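Putative methylase (Clostridium difficile, PDB 3LDU) probably methylates guanine bases of ribosomal RNA, pairing RNA-binding THUMP and methyltransferase domains, the latter holding a bound GTP in the crystal. Local coordinates at residues A[84-89]-A[123-128]; A[90-95]-A[130-135]; A[94-99]-A[136-141]; A[141-146]-A[233-238]. One frame throughout, in Å; residues are numbered along the deposited sequence.

Contact 1 (A[84-89]-A[123-128]); sequences INWSRY and VESLKK
With its OG turned away from its own backbone N and set beside its carbonyl carbon (chi1 177°), Ser125 reaches off helix 111-129 to the carbonyl of Ile84, while Leu126, its CG anti to the carbonyl carbon (chi1 -65°), swings CD2 against the backbone where Trp86 passes into Ser87. Ser125 OG gives its proton to Ile84 O at 3.0 Å, approaching nearly along the C=O axis. Ser125 OG also lies at the edge of the Trp86 indole, in its plane, 3.6 Å from Trp86 CD1. A bridging water donates to Ser125 OG and accepts from Ser87 N, so the hydroxyl has a partner for its proton and one for its oxygen. Serine suits this spot because it is small enough to let helix and loop come close, yet adds a second donor to a carbonyl that already takes the weak bond from Trp86 N in the inverse gamma turn centred on Asn85. Leu126 supplies the apolar part: its CD2 rests 3.7 Å from Trp86 CB and 3.4 Å from Ser87 N. Asn85 ND2 bonds to Ser87 OG at 2.8 Å, which ties the turn together on its own side. The indole itself leads away from the helix segment, with NE1 bonded to Thr81 O in helix 74-82. There Trp86 packs on Ile66 of strand 63-70, Ile156 of strand 153-159 and Ile122 of helix 111-129, so the loop is wedged between sheet and helix.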
# COMPACT_ATOMS: atom_id res chain seq x y z
N ILE A 84 -11.02 -1.51 29.29
CA ILE A 84 -10.22 -0.47 28.65
C ILE A 84 -10.87 0.88 28.95
O ILE A 84 -12.09 0.98 29.00
CB ILE A 84 -10.17 -0.69 27.13
CG1 ILE A 84 -9.46 -2.00 26.83
CG2 ILE A 84 -9.49 0.49 26.42
CD1 ILE A 84 -9.62 -2.45 25.39
N ASN A 85 -10.05 1.92 29.17
CA ASN A 85 -10.59 3.25 29.41
C ASN A 85 -10.88 3.92 28.09
O ASN A 85 -10.05 4.67 27.57
CB ASN A 85 -9.64 4.10 30.25
CG ASN A 85 -10.23 5.47 30.59
OD1 ASN A 85 -9.51 6.38 31.01
ND2 ASN A 85 -11.54 5.61 30.42
N TRP A 86 -12.05 3.63 27.53
CA TRP A 86 -12.36 4.11 26.19
C TRP A 86 -12.51 5.63 26.08
O TRP A 86 -12.26 6.19 25.01
CB TRP A 86 -13.58 3.38 25.61
CG TRP A 86 -13.19 2.02 25.13
CD1 TRP A 86 -13.40 0.82 25.75
CD2 TRP A 86 -12.47 1.72 23.92
NE1 TRP A 86 -12.86 -0.21 25.00
CE2 TRP A 86 -12.29 0.33 23.88
CE3 TRP A 86 -11.97 2.51 22.88
CZ2 TRP A 86 -11.64 -0.30 22.82
CZ3 TRP A 86 -11.32 1.87 21.82
CH2 TRP A 86 -11.15 0.49 21.81
N SER A 87 -12.90 6.29 27.17
CA SER A 87 -13.03 7.75 27.15
C SER A 87 -11.71 8.46 26.85
O SER A 87 -11.71 9.62 26.42
CB SER A 87 -13.60 8.25 28.49
OG SER A 87 -12.70 7.98 29.54
N ARG A 88 -10.59 7.78 27.08
CA ARG A 88 -9.28 8.33 26.74
C ARG A 88 -9.09 8.48 25.23
O ARG A 88 -8.34 9.34 24.77
CB ARG A 88 -8.15 7.45 27.29
CG ARG A 88 -7.81 7.66 28.76
CD ARG A 88 -6.61 6.81 29.16
NE ARG A 88 -5.56 6.83 28.14
CZ ARG A 88 -4.47 6.08 28.18
NH1 ARG A 88 -4.27 5.23 29.18
NH2 ARG A 88 -3.57 6.17 27.20
N TYR A 89 -9.80 7.65 24.47
CA TYR A 89 -9.60 7.57 23.03
C TYR A 89 -10.79 8.04 22.21
O TYR A 89 -10.63 8.54 21.10
CB TYR A 89 -9.30 6.13 22.65
CG TYR A 89 -8.14 5.57 23.42
CD1 TYR A 89 -6.85 6.03 23.19
CD2 TYR A 89 -8.33 4.61 24.39
CE1 TYR A 89 -5.78 5.53 23.90
CE2 TYR A 89 -7.27 4.10 25.10
CZ TYR A 89 -6.00 4.56 24.85
OH TYR A 89 -4.95 4.05 25.57
N VAL A 123 -19.72 0.70 24.67
CA VAL A 123 -20.85 1.49 25.13
C VAL A 123 -20.88 1.49 26.66
O VAL A 123 -21.04 2.54 27.29
CB VAL A 123 -22.19 0.95 24.56
CG1 VAL A 123 -23.37 1.51 25.34
CG2 VAL A 123 -22.30 1.28 23.07
N GLU A 124 -20.69 0.31 27.25
CA GLU A 124 -20.72 0.19 28.71
C GLU A 124 -19.59 0.99 29.35
O GLU A 124 -19.80 1.68 30.36
CB GLU A 124 -20.60 -1.28 29.13
CG GLU A 124 -21.87 -2.08 28.95
CD GLU A 124 -22.50 -2.39 30.29
OE1 GLU A 124 -23.48 -1.70 30.66
OE2 GLU A 124 -22.02 -3.32 30.97
N SER A 125 -18.40 0.90 28.76
CA SER A 125 -17.22 1.62 29.25
C SER A 125 -17.43 3.14 29.24
O SER A 125 -17.14 3.83 30.22
CB SER A 125 -15.99 1.27 28.42
OG SER A 125 -14.87 2.02 28.85
N LEU A 126 -17.95 3.65 28.13
CA LEU A 126 -18.19 5.08 27.97
C LEU A 126 -19.34 5.57 28.84
O LEU A 126 -19.27 6.66 29.42
CB LEU A 126 -18.49 5.41 26.50
CG LEU A 126 -17.30 5.16 25.57
CD1 LEU A 126 -17.69 5.46 24.14
CD2 LEU A 126 -16.12 6.01 26.00
N LYS A 127 -20.40 4.78 28.93
CA LYS A 127 -21.54 5.14 29.78
C LYS A 127 -21.07 5.37 31.21
O LYS A 127 -21.54 6.28 31.90
CB LYS A 127 -22.60 4.03 29.74
CG LYS A 127 -23.61 4.12 30.87
CD LYS A 127 -24.56 2.93 30.92
CE LYS A 127 -25.51 3.07 32.11
NZ LYS A 127 -26.42 1.90 32.28
N LYS A 128 -20.14 4.54 31.65
CA LYS A 128 -19.59 4.66 33.00
C LYS A 128 -18.73 5.92 33.15
O LYS A 128 -18.86 6.66 34.14
CB LYS A 128 -18.78 3.41 33.35
CG LYS A 128 -18.17 3.42 34.74
CD LYS A 128 -17.43 2.11 35.04
CE LYS A 128 -18.40 0.93 35.14
NZ LYS A 128 -17.70 -0.32 35.56
O HOH W 1 -14.40 4.90 29.17

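Contact 2 (A[90-95]-A[130-135]); sequences IPYGAQ and YLEDGL
Two loops of the THUMP domain meet here: the type II beta turn Pro91-Ala94, on the way from helix 74-82 to strand 98-104, and the chain that leaves helix 111-129 at Tyr130. Tyr130 carries the contact. Its OH donates to Ile90 O at 2.7 Å, lying in the carbonyl plane on a lone pair, and the acceptor in turn sits at the edge of the phenol ring. Over one face of that ring comes the edge of Tyr92 in a T-shaped pair, centroids 5.6 Å apart and planes at 88°, with CD1 of Tyr92 4.0 Å from CD2 of Tyr130. Tyr92 can present this edge because its CG stands opposite the backbone N (chi1 -166°), beside the carbonyl carbon. Water adds two links: one accepts from Tyr92 N at 2.9 Å and donates to Tyr130 OH at 3.3 Å, the other joins Gly93 N to Glu132 OE2. The poorly ordered Glu132 slants across the hydroxyl end of Tyr92, its OE1 3.7 Å from Tyr92 OH, too long for a bond. Tyrosine suits position 130 because one residue gives Tyr92 a ring face and Ile90 a donor; exposed Tyr92 packs by its ring edge. Gly93 takes the third position of the turn with phi 88°, where a side chain would press on the preceding carbonyl oxygen; the bond from Ala94 N to Pro91 O at 3.0 Å closes the turn. Glycine at this position is typical of type II beta turns.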
# COMPACT_ATOMS: atom_id res chain seq x y z
N ILE A 90 -11.99 7.84 22.76
CA ILE A 90 -13.24 8.24 22.12
C ILE A 90 -13.86 9.37 22.93
O ILE A 90 -14.30 9.14 24.05
CB ILE A 90 -14.27 7.06 22.07
CG1 ILE A 90 -13.66 5.81 21.44
CG2 ILE A 90 -15.54 7.47 21.32
CD1 ILE A 90 -12.95 6.07 20.15
N PRO A 91 -13.89 10.59 22.37
CA PRO A 91 -14.40 11.76 23.10
C PRO A 91 -15.92 11.84 23.09
O PRO A 91 -16.60 11.12 22.36
CB PRO A 91 -13.81 12.93 22.32
CG PRO A 91 -13.70 12.42 20.93
CD PRO A 91 -13.40 10.95 21.03
N TYR A 92 -16.44 12.73 23.93
CA TYR A 92 -17.87 12.89 24.10
C TYR A 92 -18.60 13.12 22.79
O TYR A 92 -18.28 14.05 22.05
CB TYR A 92 -18.12 14.08 25.04
CG TYR A 92 -19.51 14.15 25.58
CD1 TYR A 92 -20.02 13.14 26.39
CD2 TYR A 92 -20.33 15.25 25.31
CE1 TYR A 92 -21.31 13.21 26.90
CE2 TYR A 92 -21.62 15.33 25.82
CZ TYR A 92 -22.10 14.30 26.62
OH TYR A 92 -23.37 14.37 27.13
N GLY A 93 -19.57 12.26 22.50
CA GLY A 93 -20.43 12.46 21.35
C GLY A 93 -19.88 11.85 20.07
O GLY A 93 -20.55 11.83 19.04
N ALA A 94 -18.65 11.35 20.14
CA ALA A 94 -18.01 10.77 18.95
C ALA A 94 -18.71 9.49 18.50
O ALA A 94 -19.33 8.79 19.30
CB ALA A 94 -16.52 10.50 19.20
N GLN A 95 -18.60 9.20 17.21
CA GLN A 95 -19.10 7.95 16.63
C GLN A 95 -17.99 6.90 16.72
O GLN A 95 -16.82 7.21 16.51
CB GLN A 95 -19.48 8.13 15.15
CG GLN A 95 -20.60 9.13 14.91
CD GLN A 95 -20.94 9.25 13.44
OE1 GLN A 95 -21.11 8.25 12.75
NE2 GLN A 95 -21.03 10.48 12.95
N TYR A 130 -18.75 8.68 31.22
CA TYR A 130 -19.46 9.91 30.87
C TYR A 130 -20.76 10.06 31.64
O TYR A 130 -21.55 10.96 31.35
CB TYR A 130 -19.74 9.97 29.36
CG TYR A 130 -18.48 10.09 28.53
CD1 TYR A 130 -17.35 10.69 29.06
CD2 TYR A 130 -18.43 9.62 27.22
CE1 TYR A 130 -16.20 10.83 28.32
CE2 TYR A 130 -17.25 9.74 26.46
CZ TYR A 130 -16.14 10.35 27.03
OH TYR A 130 -14.96 10.50 26.33
N LEU A 131 -20.98 9.19 32.62
CA LEU A 131 -22.17 9.27 33.45
C LEU A 131 -23.42 9.51 32.61
O LEU A 131 -24.26 10.35 32.95
CB LEU A 131 -22.01 10.40 34.47
CG LEU A 131 -20.67 10.43 35.21
CD1 LEU A 131 -20.46 11.75 35.93
CD2 LEU A 131 -20.55 9.25 36.17
N GLU A 132 -23.54 8.79 31.50
CA GLU A 132 -24.66 9.01 30.58
C GLU A 132 -25.91 8.25 30.99
O GLU A 132 -25.95 7.02 30.95
CB GLU A 132 -24.26 8.70 29.14
CG GLU A 132 -23.20 9.63 28.59
CD GLU A 132 -23.50 10.10 27.19
OE1 GLU A 132 -24.49 10.83 27.00
OE2 GLU A 132 -22.73 9.74 26.27
N ASP A 133 -26.94 9.00 31.37
CA ASP A 133 -28.20 8.45 31.84
C ASP A 133 -29.15 8.15 30.69
O ASP A 133 -29.75 7.07 30.62
CB ASP A 133 -28.85 9.42 32.84
CG ASP A 133 -28.71 10.88 32.42
OD1 ASP A 133 -28.49 11.13 31.21
OD2 ASP A 133 -28.83 11.77 33.29
N GLY A 134 -29.30 9.11 29.78
CA GLY A 134 -30.16 8.95 28.62
C GLY A 134 -29.41 8.33 27.46
O GLY A 134 -28.43 7.61 27.65
N LEU A 135 -29.87 8.62 26.25
CA LEU A 135 -29.24 8.11 25.04
C LEU A 135 -27.77 8.51 24.96
O LEU A 135 -27.43 9.69 25.05
CB LEU A 135 -29.99 8.62 23.80
CG LEU A 135 -31.14 7.77 23.27
CD1 LEU A 135 -31.61 6.77 24.31
CD2 LEU A 135 -32.30 8.62 22.78
O HOH W 2 -14.61 13.73 25.93
O HOH W 3 -20.30 9.95 24.24

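Contact 3 (A[94-99]-A[136-141]); sequences AQFPIS and LKEDKE
The backbones of 94-97 and 136-141 run almost perpendicular, 92° apart end to end, yet close to 4.5 Å between the CA atoms of Ala94 and Lys140, and Gln95 N donates to Glu141 O at 2.9 Å. Gln95 adds a side-chain bond beside this one: its extended chain carries NE2 to Lys140 O at 2.9 Å, nearly in line with the carbonyl, so a single glutamine holds two successive carbonyls. Glu138 does the reverse, offering its carboxylate to a backbone. Glu138 OE1 accepts from Phe96 N at 2.9 Å in an almost straight bond (172°), on the anti side and tilted out of the carboxylate plane, and the carboxylate lies stacked over one face of the Phe96 ring, planes 17° apart. OE2 forms a salt bridge with Lys119, which also makes a cation-pi contact with that ring; the lysine would be expected to offset the carboxylate's charge beside the aromatic face. Leu136, though poorly ordered, brings CD2 to the ring edge, 3.8 Å from Phe96 CZ. A water donates to both Ala94 O and Lys137 O. Phenylalanine fits because its ring also packs on Ile122, Val123 and Leu126 of helix 111-129, just before the chain enters strand 98-104, the edge strand that runs parallel to strand 145-150.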
# COMPACT_ATOMS: atom_id res chain seq x y z
N ALA A 94 -18.65 11.35 20.14
CA ALA A 94 -18.01 10.77 18.95
C ALA A 94 -18.71 9.49 18.50
O ALA A 94 -19.33 8.79 19.30
CB ALA A 94 -16.52 10.50 19.20
N GLN A 95 -18.60 9.20 17.21
CA GLN A 95 -19.10 7.95 16.63
C GLN A 95 -17.99 6.90 16.72
O GLN A 95 -16.82 7.21 16.51
CB GLN A 95 -19.48 8.13 15.15
CG GLN A 95 -20.60 9.13 14.91
CD GLN A 95 -20.94 9.25 13.44
OE1 GLN A 95 -21.11 8.25 12.75
NE2 GLN A 95 -21.03 10.48 12.95
N PHE A 96 -18.37 5.67 17.05
CA PHE A 96 -17.42 4.56 17.14
C PHE A 96 -17.99 3.28 16.53
O PHE A 96 -18.23 2.29 17.23
CB PHE A 96 -16.93 4.34 18.59
CG PHE A 96 -18.04 4.18 19.61
CD1 PHE A 96 -18.39 2.92 20.08
CD2 PHE A 96 -18.70 5.28 20.11
CE1 PHE A 96 -19.40 2.77 21.03
CE2 PHE A 96 -19.71 5.15 21.07
CZ PHE A 96 -20.07 3.90 21.52
N PRO A 97 -18.19 3.30 15.21
CA PRO A 97 -18.72 2.10 14.57
C PRO A 97 -17.64 1.02 14.62
O PRO A 97 -16.46 1.35 14.54
CB PRO A 97 -18.95 2.56 13.12
CG PRO A 97 -17.93 3.64 12.90
CD PRO A 97 -17.80 4.34 14.24
N ILE A 98 -18.03 -0.24 14.80
CA ILE A 98 -17.06 -1.34 14.76
C ILE A 98 -17.00 -1.74 13.29
O ILE A 98 -17.83 -2.51 12.80
CB ILE A 98 -17.48 -2.51 15.66
CG1 ILE A 98 -18.03 -1.99 17.00
CG2 ILE A 98 -16.30 -3.43 15.91
CD1 ILE A 98 -17.04 -1.10 17.77
N SER A 99 -16.04 -1.17 12.58
CA SER A 99 -16.10 -1.19 11.13
C SER A 99 -15.74 -2.54 10.56
O SER A 99 -16.18 -2.89 9.46
CB SER A 99 -15.18 -0.10 10.56
OG SER A 99 -15.65 1.18 10.95
N LEU A 136 -26.89 7.52 24.81
CA LEU A 136 -25.49 7.81 24.50
C LEU A 136 -25.45 8.29 23.06
O LEU A 136 -25.57 7.50 22.13
CB LEU A 136 -24.61 6.58 24.69
CG LEU A 136 -23.13 6.74 24.32
CD1 LEU A 136 -22.21 6.32 25.46
CD2 LEU A 136 -22.81 5.95 23.06
N LYS A 137 -25.29 9.60 22.88
CA LYS A 137 -25.31 10.20 21.55
C LYS A 137 -24.02 9.89 20.79
O LYS A 137 -22.93 9.92 21.36
CB LYS A 137 -25.53 11.71 21.64
CG LYS A 137 -26.75 12.20 20.88
CD LYS A 137 -27.15 13.60 21.31
CE LYS A 137 -28.43 14.04 20.61
NZ LYS A 137 -28.90 15.37 21.08
N GLU A 138 -24.18 9.60 19.49
CA GLU A 138 -23.07 9.35 18.58
C GLU A 138 -23.21 10.26 17.37
O GLU A 138 -23.48 9.79 16.26
CB GLU A 138 -23.06 7.89 18.12
CG GLU A 138 -22.39 6.89 19.07
CD GLU A 138 -22.14 5.52 18.42
OE1 GLU A 138 -21.22 5.41 17.56
OE2 GLU A 138 -22.86 4.55 18.77
N ASP A 139 -23.00 11.56 17.56
CA ASP A 139 -23.30 12.52 16.50
C ASP A 139 -22.10 13.35 16.01
O ASP A 139 -22.26 14.20 15.14
CB ASP A 139 -24.44 13.45 16.92
CG ASP A 139 -24.07 14.35 18.08
OD1 ASP A 139 -22.99 14.14 18.67
OD2 ASP A 139 -24.86 15.26 18.41
N LYS A 140 -20.92 13.12 16.58
CA LYS A 140 -19.75 13.91 16.19
C LYS A 140 -18.85 13.11 15.24
O LYS A 140 -19.35 12.30 14.45
CB LYS A 140 -18.97 14.39 17.42
CG LYS A 140 -19.81 15.23 18.40
CD LYS A 140 -20.55 16.35 17.67
CE LYS A 140 -21.37 17.22 18.63
NZ LYS A 140 -20.49 17.98 19.56
N GLU A 141 -17.54 13.33 15.31
CA GLU A 141 -16.63 12.69 14.35
C GLU A 141 -16.40 11.19 14.62
O GLU A 141 -16.63 10.68 15.71
CB GLU A 141 -15.31 13.45 14.24
CG GLU A 141 -14.30 13.19 15.34
CD GLU A 141 -14.60 13.96 16.63
OE1 GLU A 141 -15.72 14.50 16.77
OE2 GLU A 141 -13.71 14.01 17.50
O HOH W 4 -20.23 8.69 21.85

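Contact 4 (A[141-146]-A[233-238]); sequences EKYPIF and WRTLDK. With FMT (formic acid), chain C.
Stacking comes first: the Tyr143 ring lies face to face on the five-membered ring of Trp233, centroids 3.8 Å apart and planes at 20°. The overlap is offset, with CE1 of Tyr143 3.3 Å from CD2 of Trp233, and the two side chains cross rather than run along one another. Flat, broad residues suit this meeting of two irregular chains, since each covers much of the other.

Charge comes second. Glu141 and Arg234 form a salt bridge in which Arg234 NE stands 2.9 Å from both OE1 and OE2 of Glu141, meeting each on its syn lone pair. The two flat groups are steeply turned, 74° apart, so the carboxylate forks around one N-H instead of pairing flat with two; the further bond from NH2 to OE1 is weak. NH2 has a better partner in Tyr92 O.

Hydrogen bonds complete the junction. Glu141 OE2 also accepts from Tyr143 OH at 2.8 Å and, almost straight, from Arg234 N at 3.1 Å, the latter approaching from above the carboxylate plane. Having CG between its backbone N and carbonyl carbon (chi1 80°), with a further bend at chi2, brings the Glu141 carboxylate back to these donors. Trp233 NE1 donates to Lys142 O at 2.9 Å, which holds the indole edge against that backbone while its face meets Tyr143. Beyond them, Thr235 OG1 donates to a formic acid molecule, probably from the crystallisation liquor.

With OE2 accepting from Tyr143 OH, Arg234 N and a shared Arg234 NE, Glu141 is probably kept ionised, and the link between the THUMP and methyltransferase sequence regions combines directional polar bonds with a broad aromatic stack.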
# COMPACT_ATOMS: atom_id res chain seq x y z
N GLU A 141 -17.54 13.33 15.31
CA GLU A 141 -16.63 12.69 14.35
C GLU A 141 -16.40 11.19 14.62
O GLU A 141 -16.63 10.68 15.71
CB GLU A 141 -15.31 13.45 14.24
CG GLU A 141 -14.30 13.19 15.34
CD GLU A 141 -14.60 13.96 16.63
OE1 GLU A 141 -15.72 14.50 16.77
OE2 GLU A 141 -13.71 14.01 17.50
N LYS A 142 -15.93 10.50 13.58
CA LYS A 142 -15.89 9.04 13.55
C LYS A 142 -14.52 8.45 13.92
O LYS A 142 -13.49 8.90 13.42
CB LYS A 142 -16.34 8.57 12.16
CG LYS A 142 -16.49 7.07 11.96
CD LYS A 142 -16.98 6.77 10.54
CE LYS A 142 -16.83 5.30 10.17
NZ LYS A 142 -16.99 5.03 8.70
N TYR A 143 -14.55 7.44 14.80
CA TYR A 143 -13.38 6.68 15.24
C TYR A 143 -13.66 5.21 14.94
O TYR A 143 -14.22 4.50 15.78
CB TYR A 143 -13.18 6.86 16.76
CG TYR A 143 -12.78 8.27 17.15
CD1 TYR A 143 -11.46 8.59 17.43
CD2 TYR A 143 -13.73 9.29 17.19
CE1 TYR A 143 -11.10 9.90 17.78
CE2 TYR A 143 -13.38 10.59 17.53
CZ TYR A 143 -12.06 10.89 17.82
OH TYR A 143 -11.71 12.18 18.15
N PRO A 144 -13.29 4.74 13.73
CA PRO A 144 -13.71 3.39 13.33
C PRO A 144 -12.89 2.36 14.08
O PRO A 144 -11.67 2.41 14.06
CB PRO A 144 -13.39 3.35 11.82
CG PRO A 144 -13.17 4.82 11.42
CD PRO A 144 -12.58 5.44 12.66
N ILE A 145 -13.57 1.42 14.73
CA ILE A 145 -12.89 0.44 15.56
C ILE A 145 -12.65 -0.84 14.76
O ILE A 145 -13.57 -1.35 14.11
CB ILE A 145 -13.72 0.12 16.82
CG1 ILE A 145 -14.12 1.42 17.55
CG2 ILE A 145 -12.95 -0.81 17.76
CD1 ILE A 145 -12.96 2.25 18.10
N PHE A 146 -11.42 -1.34 14.79
CA PHE A 146 -11.07 -2.57 14.09
C PHE A 146 -10.66 -3.64 15.10
O PHE A 146 -9.89 -3.35 16.03
CB PHE A 146 -9.91 -2.31 13.12
CG PHE A 146 -10.32 -1.74 11.78
CD1 PHE A 146 -11.09 -0.58 11.69
CD2 PHE A 146 -9.91 -2.35 10.60
CE1 PHE A 146 -11.45 -0.06 10.45
CE2 PHE A 146 -10.27 -1.83 9.36
CZ PHE A 146 -11.03 -0.68 9.29
N TRP A 233 -10.27 14.27 14.11
CA TRP A 233 -10.31 13.87 15.52
C TRP A 233 -10.00 15.02 16.47
O TRP A 233 -8.93 15.63 16.39
CB TRP A 233 -9.32 12.74 15.79
CG TRP A 233 -9.70 11.43 15.19
CD1 TRP A 233 -10.83 11.14 14.47
CD2 TRP A 233 -8.96 10.21 15.28
NE1 TRP A 233 -10.82 9.81 14.09
CE2 TRP A 233 -9.68 9.22 14.57
CE3 TRP A 233 -7.74 9.85 15.88
CZ2 TRP A 233 -9.23 7.90 14.46
CZ3 TRP A 233 -7.30 8.55 15.77
CH2 TRP A 233 -8.04 7.59 15.06
N ARG A 234 -10.93 15.28 17.38
CA ARG A 234 -10.72 16.31 18.40
C ARG A 234 -9.60 15.93 19.37
O ARG A 234 -9.04 16.79 20.05
CB ARG A 234 -12.01 16.55 19.18
CG ARG A 234 -13.07 17.28 18.38
CD ARG A 234 -14.38 17.34 19.15
NE ARG A 234 -15.06 16.04 19.13
CZ ARG A 234 -15.87 15.60 20.08
NH1 ARG A 234 -16.12 16.35 21.16
NH2 ARG A 234 -16.44 14.42 19.96
N THR A 235 -9.29 14.63 19.42
CA THR A 235 -8.30 14.11 20.35
C THR A 235 -6.87 14.31 19.87
O THR A 235 -5.92 14.05 20.60
CB THR A 235 -8.53 12.60 20.64
OG1 THR A 235 -8.39 11.85 19.42
CG2 THR A 235 -9.92 12.36 21.21
N LEU A 236 -6.72 14.77 18.62
CA LEU A 236 -5.40 15.08 18.08
C LEU A 236 -5.20 16.59 18.01
O LEU A 236 -6.17 17.34 17.88
CB LEU A 236 -5.22 14.47 16.69
CG LEU A 236 -5.32 12.95 16.59
CD1 LEU A 236 -5.10 12.46 15.16
CD2 LEU A 236 -4.34 12.31 17.55
N ASP A 237 -3.95 17.01 18.10
CA ASP A 237 -3.58 18.41 17.88
C ASP A 237 -3.57 18.68 16.39
O ASP A 237 -2.72 18.16 15.67
CB ASP A 237 -2.19 18.68 18.47
CG ASP A 237 -1.69 20.08 18.18
OD1 ASP A 237 -2.48 20.92 17.70
OD2 ASP A 237 -0.50 20.34 18.42
N LYS A 238 -4.51 19.49 15.92
CA LYS A 238 -4.71 19.73 14.49
C LYS A 238 -3.47 20.37 13.84
O LYS A 238 -3.28 20.31 12.61
CB LYS A 238 -5.95 20.60 14.27
CG LYS A 238 -6.65 20.39 12.94
CD LYS A 238 -8.17 20.48 13.09
CE LYS A 238 -8.73 19.29 13.87
NZ LYS A 238 -10.21 19.37 14.04
C FMT C . -7.00 8.91 19.82
O1 FMT C . -6.07 9.29 20.54
O2 FMT C . -8.18 9.28 19.94

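In the fold
Contact 1 is the buried one, joining helix 111-129 to the loop before strand 98-104 through one serine, one leucine and a water. Contacts 2 and 3 lie at the surface, join that same loop to the one after helix 111-129, and share Ala94 and Gln95; contact 2 relies on tyrosines and waters, contact 3 on side chains that bond to main chain. Most residues meeting in contact 1 are buried, whereas contacts 2 and 3 draw more on polar groups near solvent. Contact 4, partly buried, shares Glu141 with contact 3 and alone reaches the methyltransferase part of the sequence, with a salt bridge and an aromatic stack. Contacts 3 and 4 both lead into neighbouring strands 98-104 and 145-150.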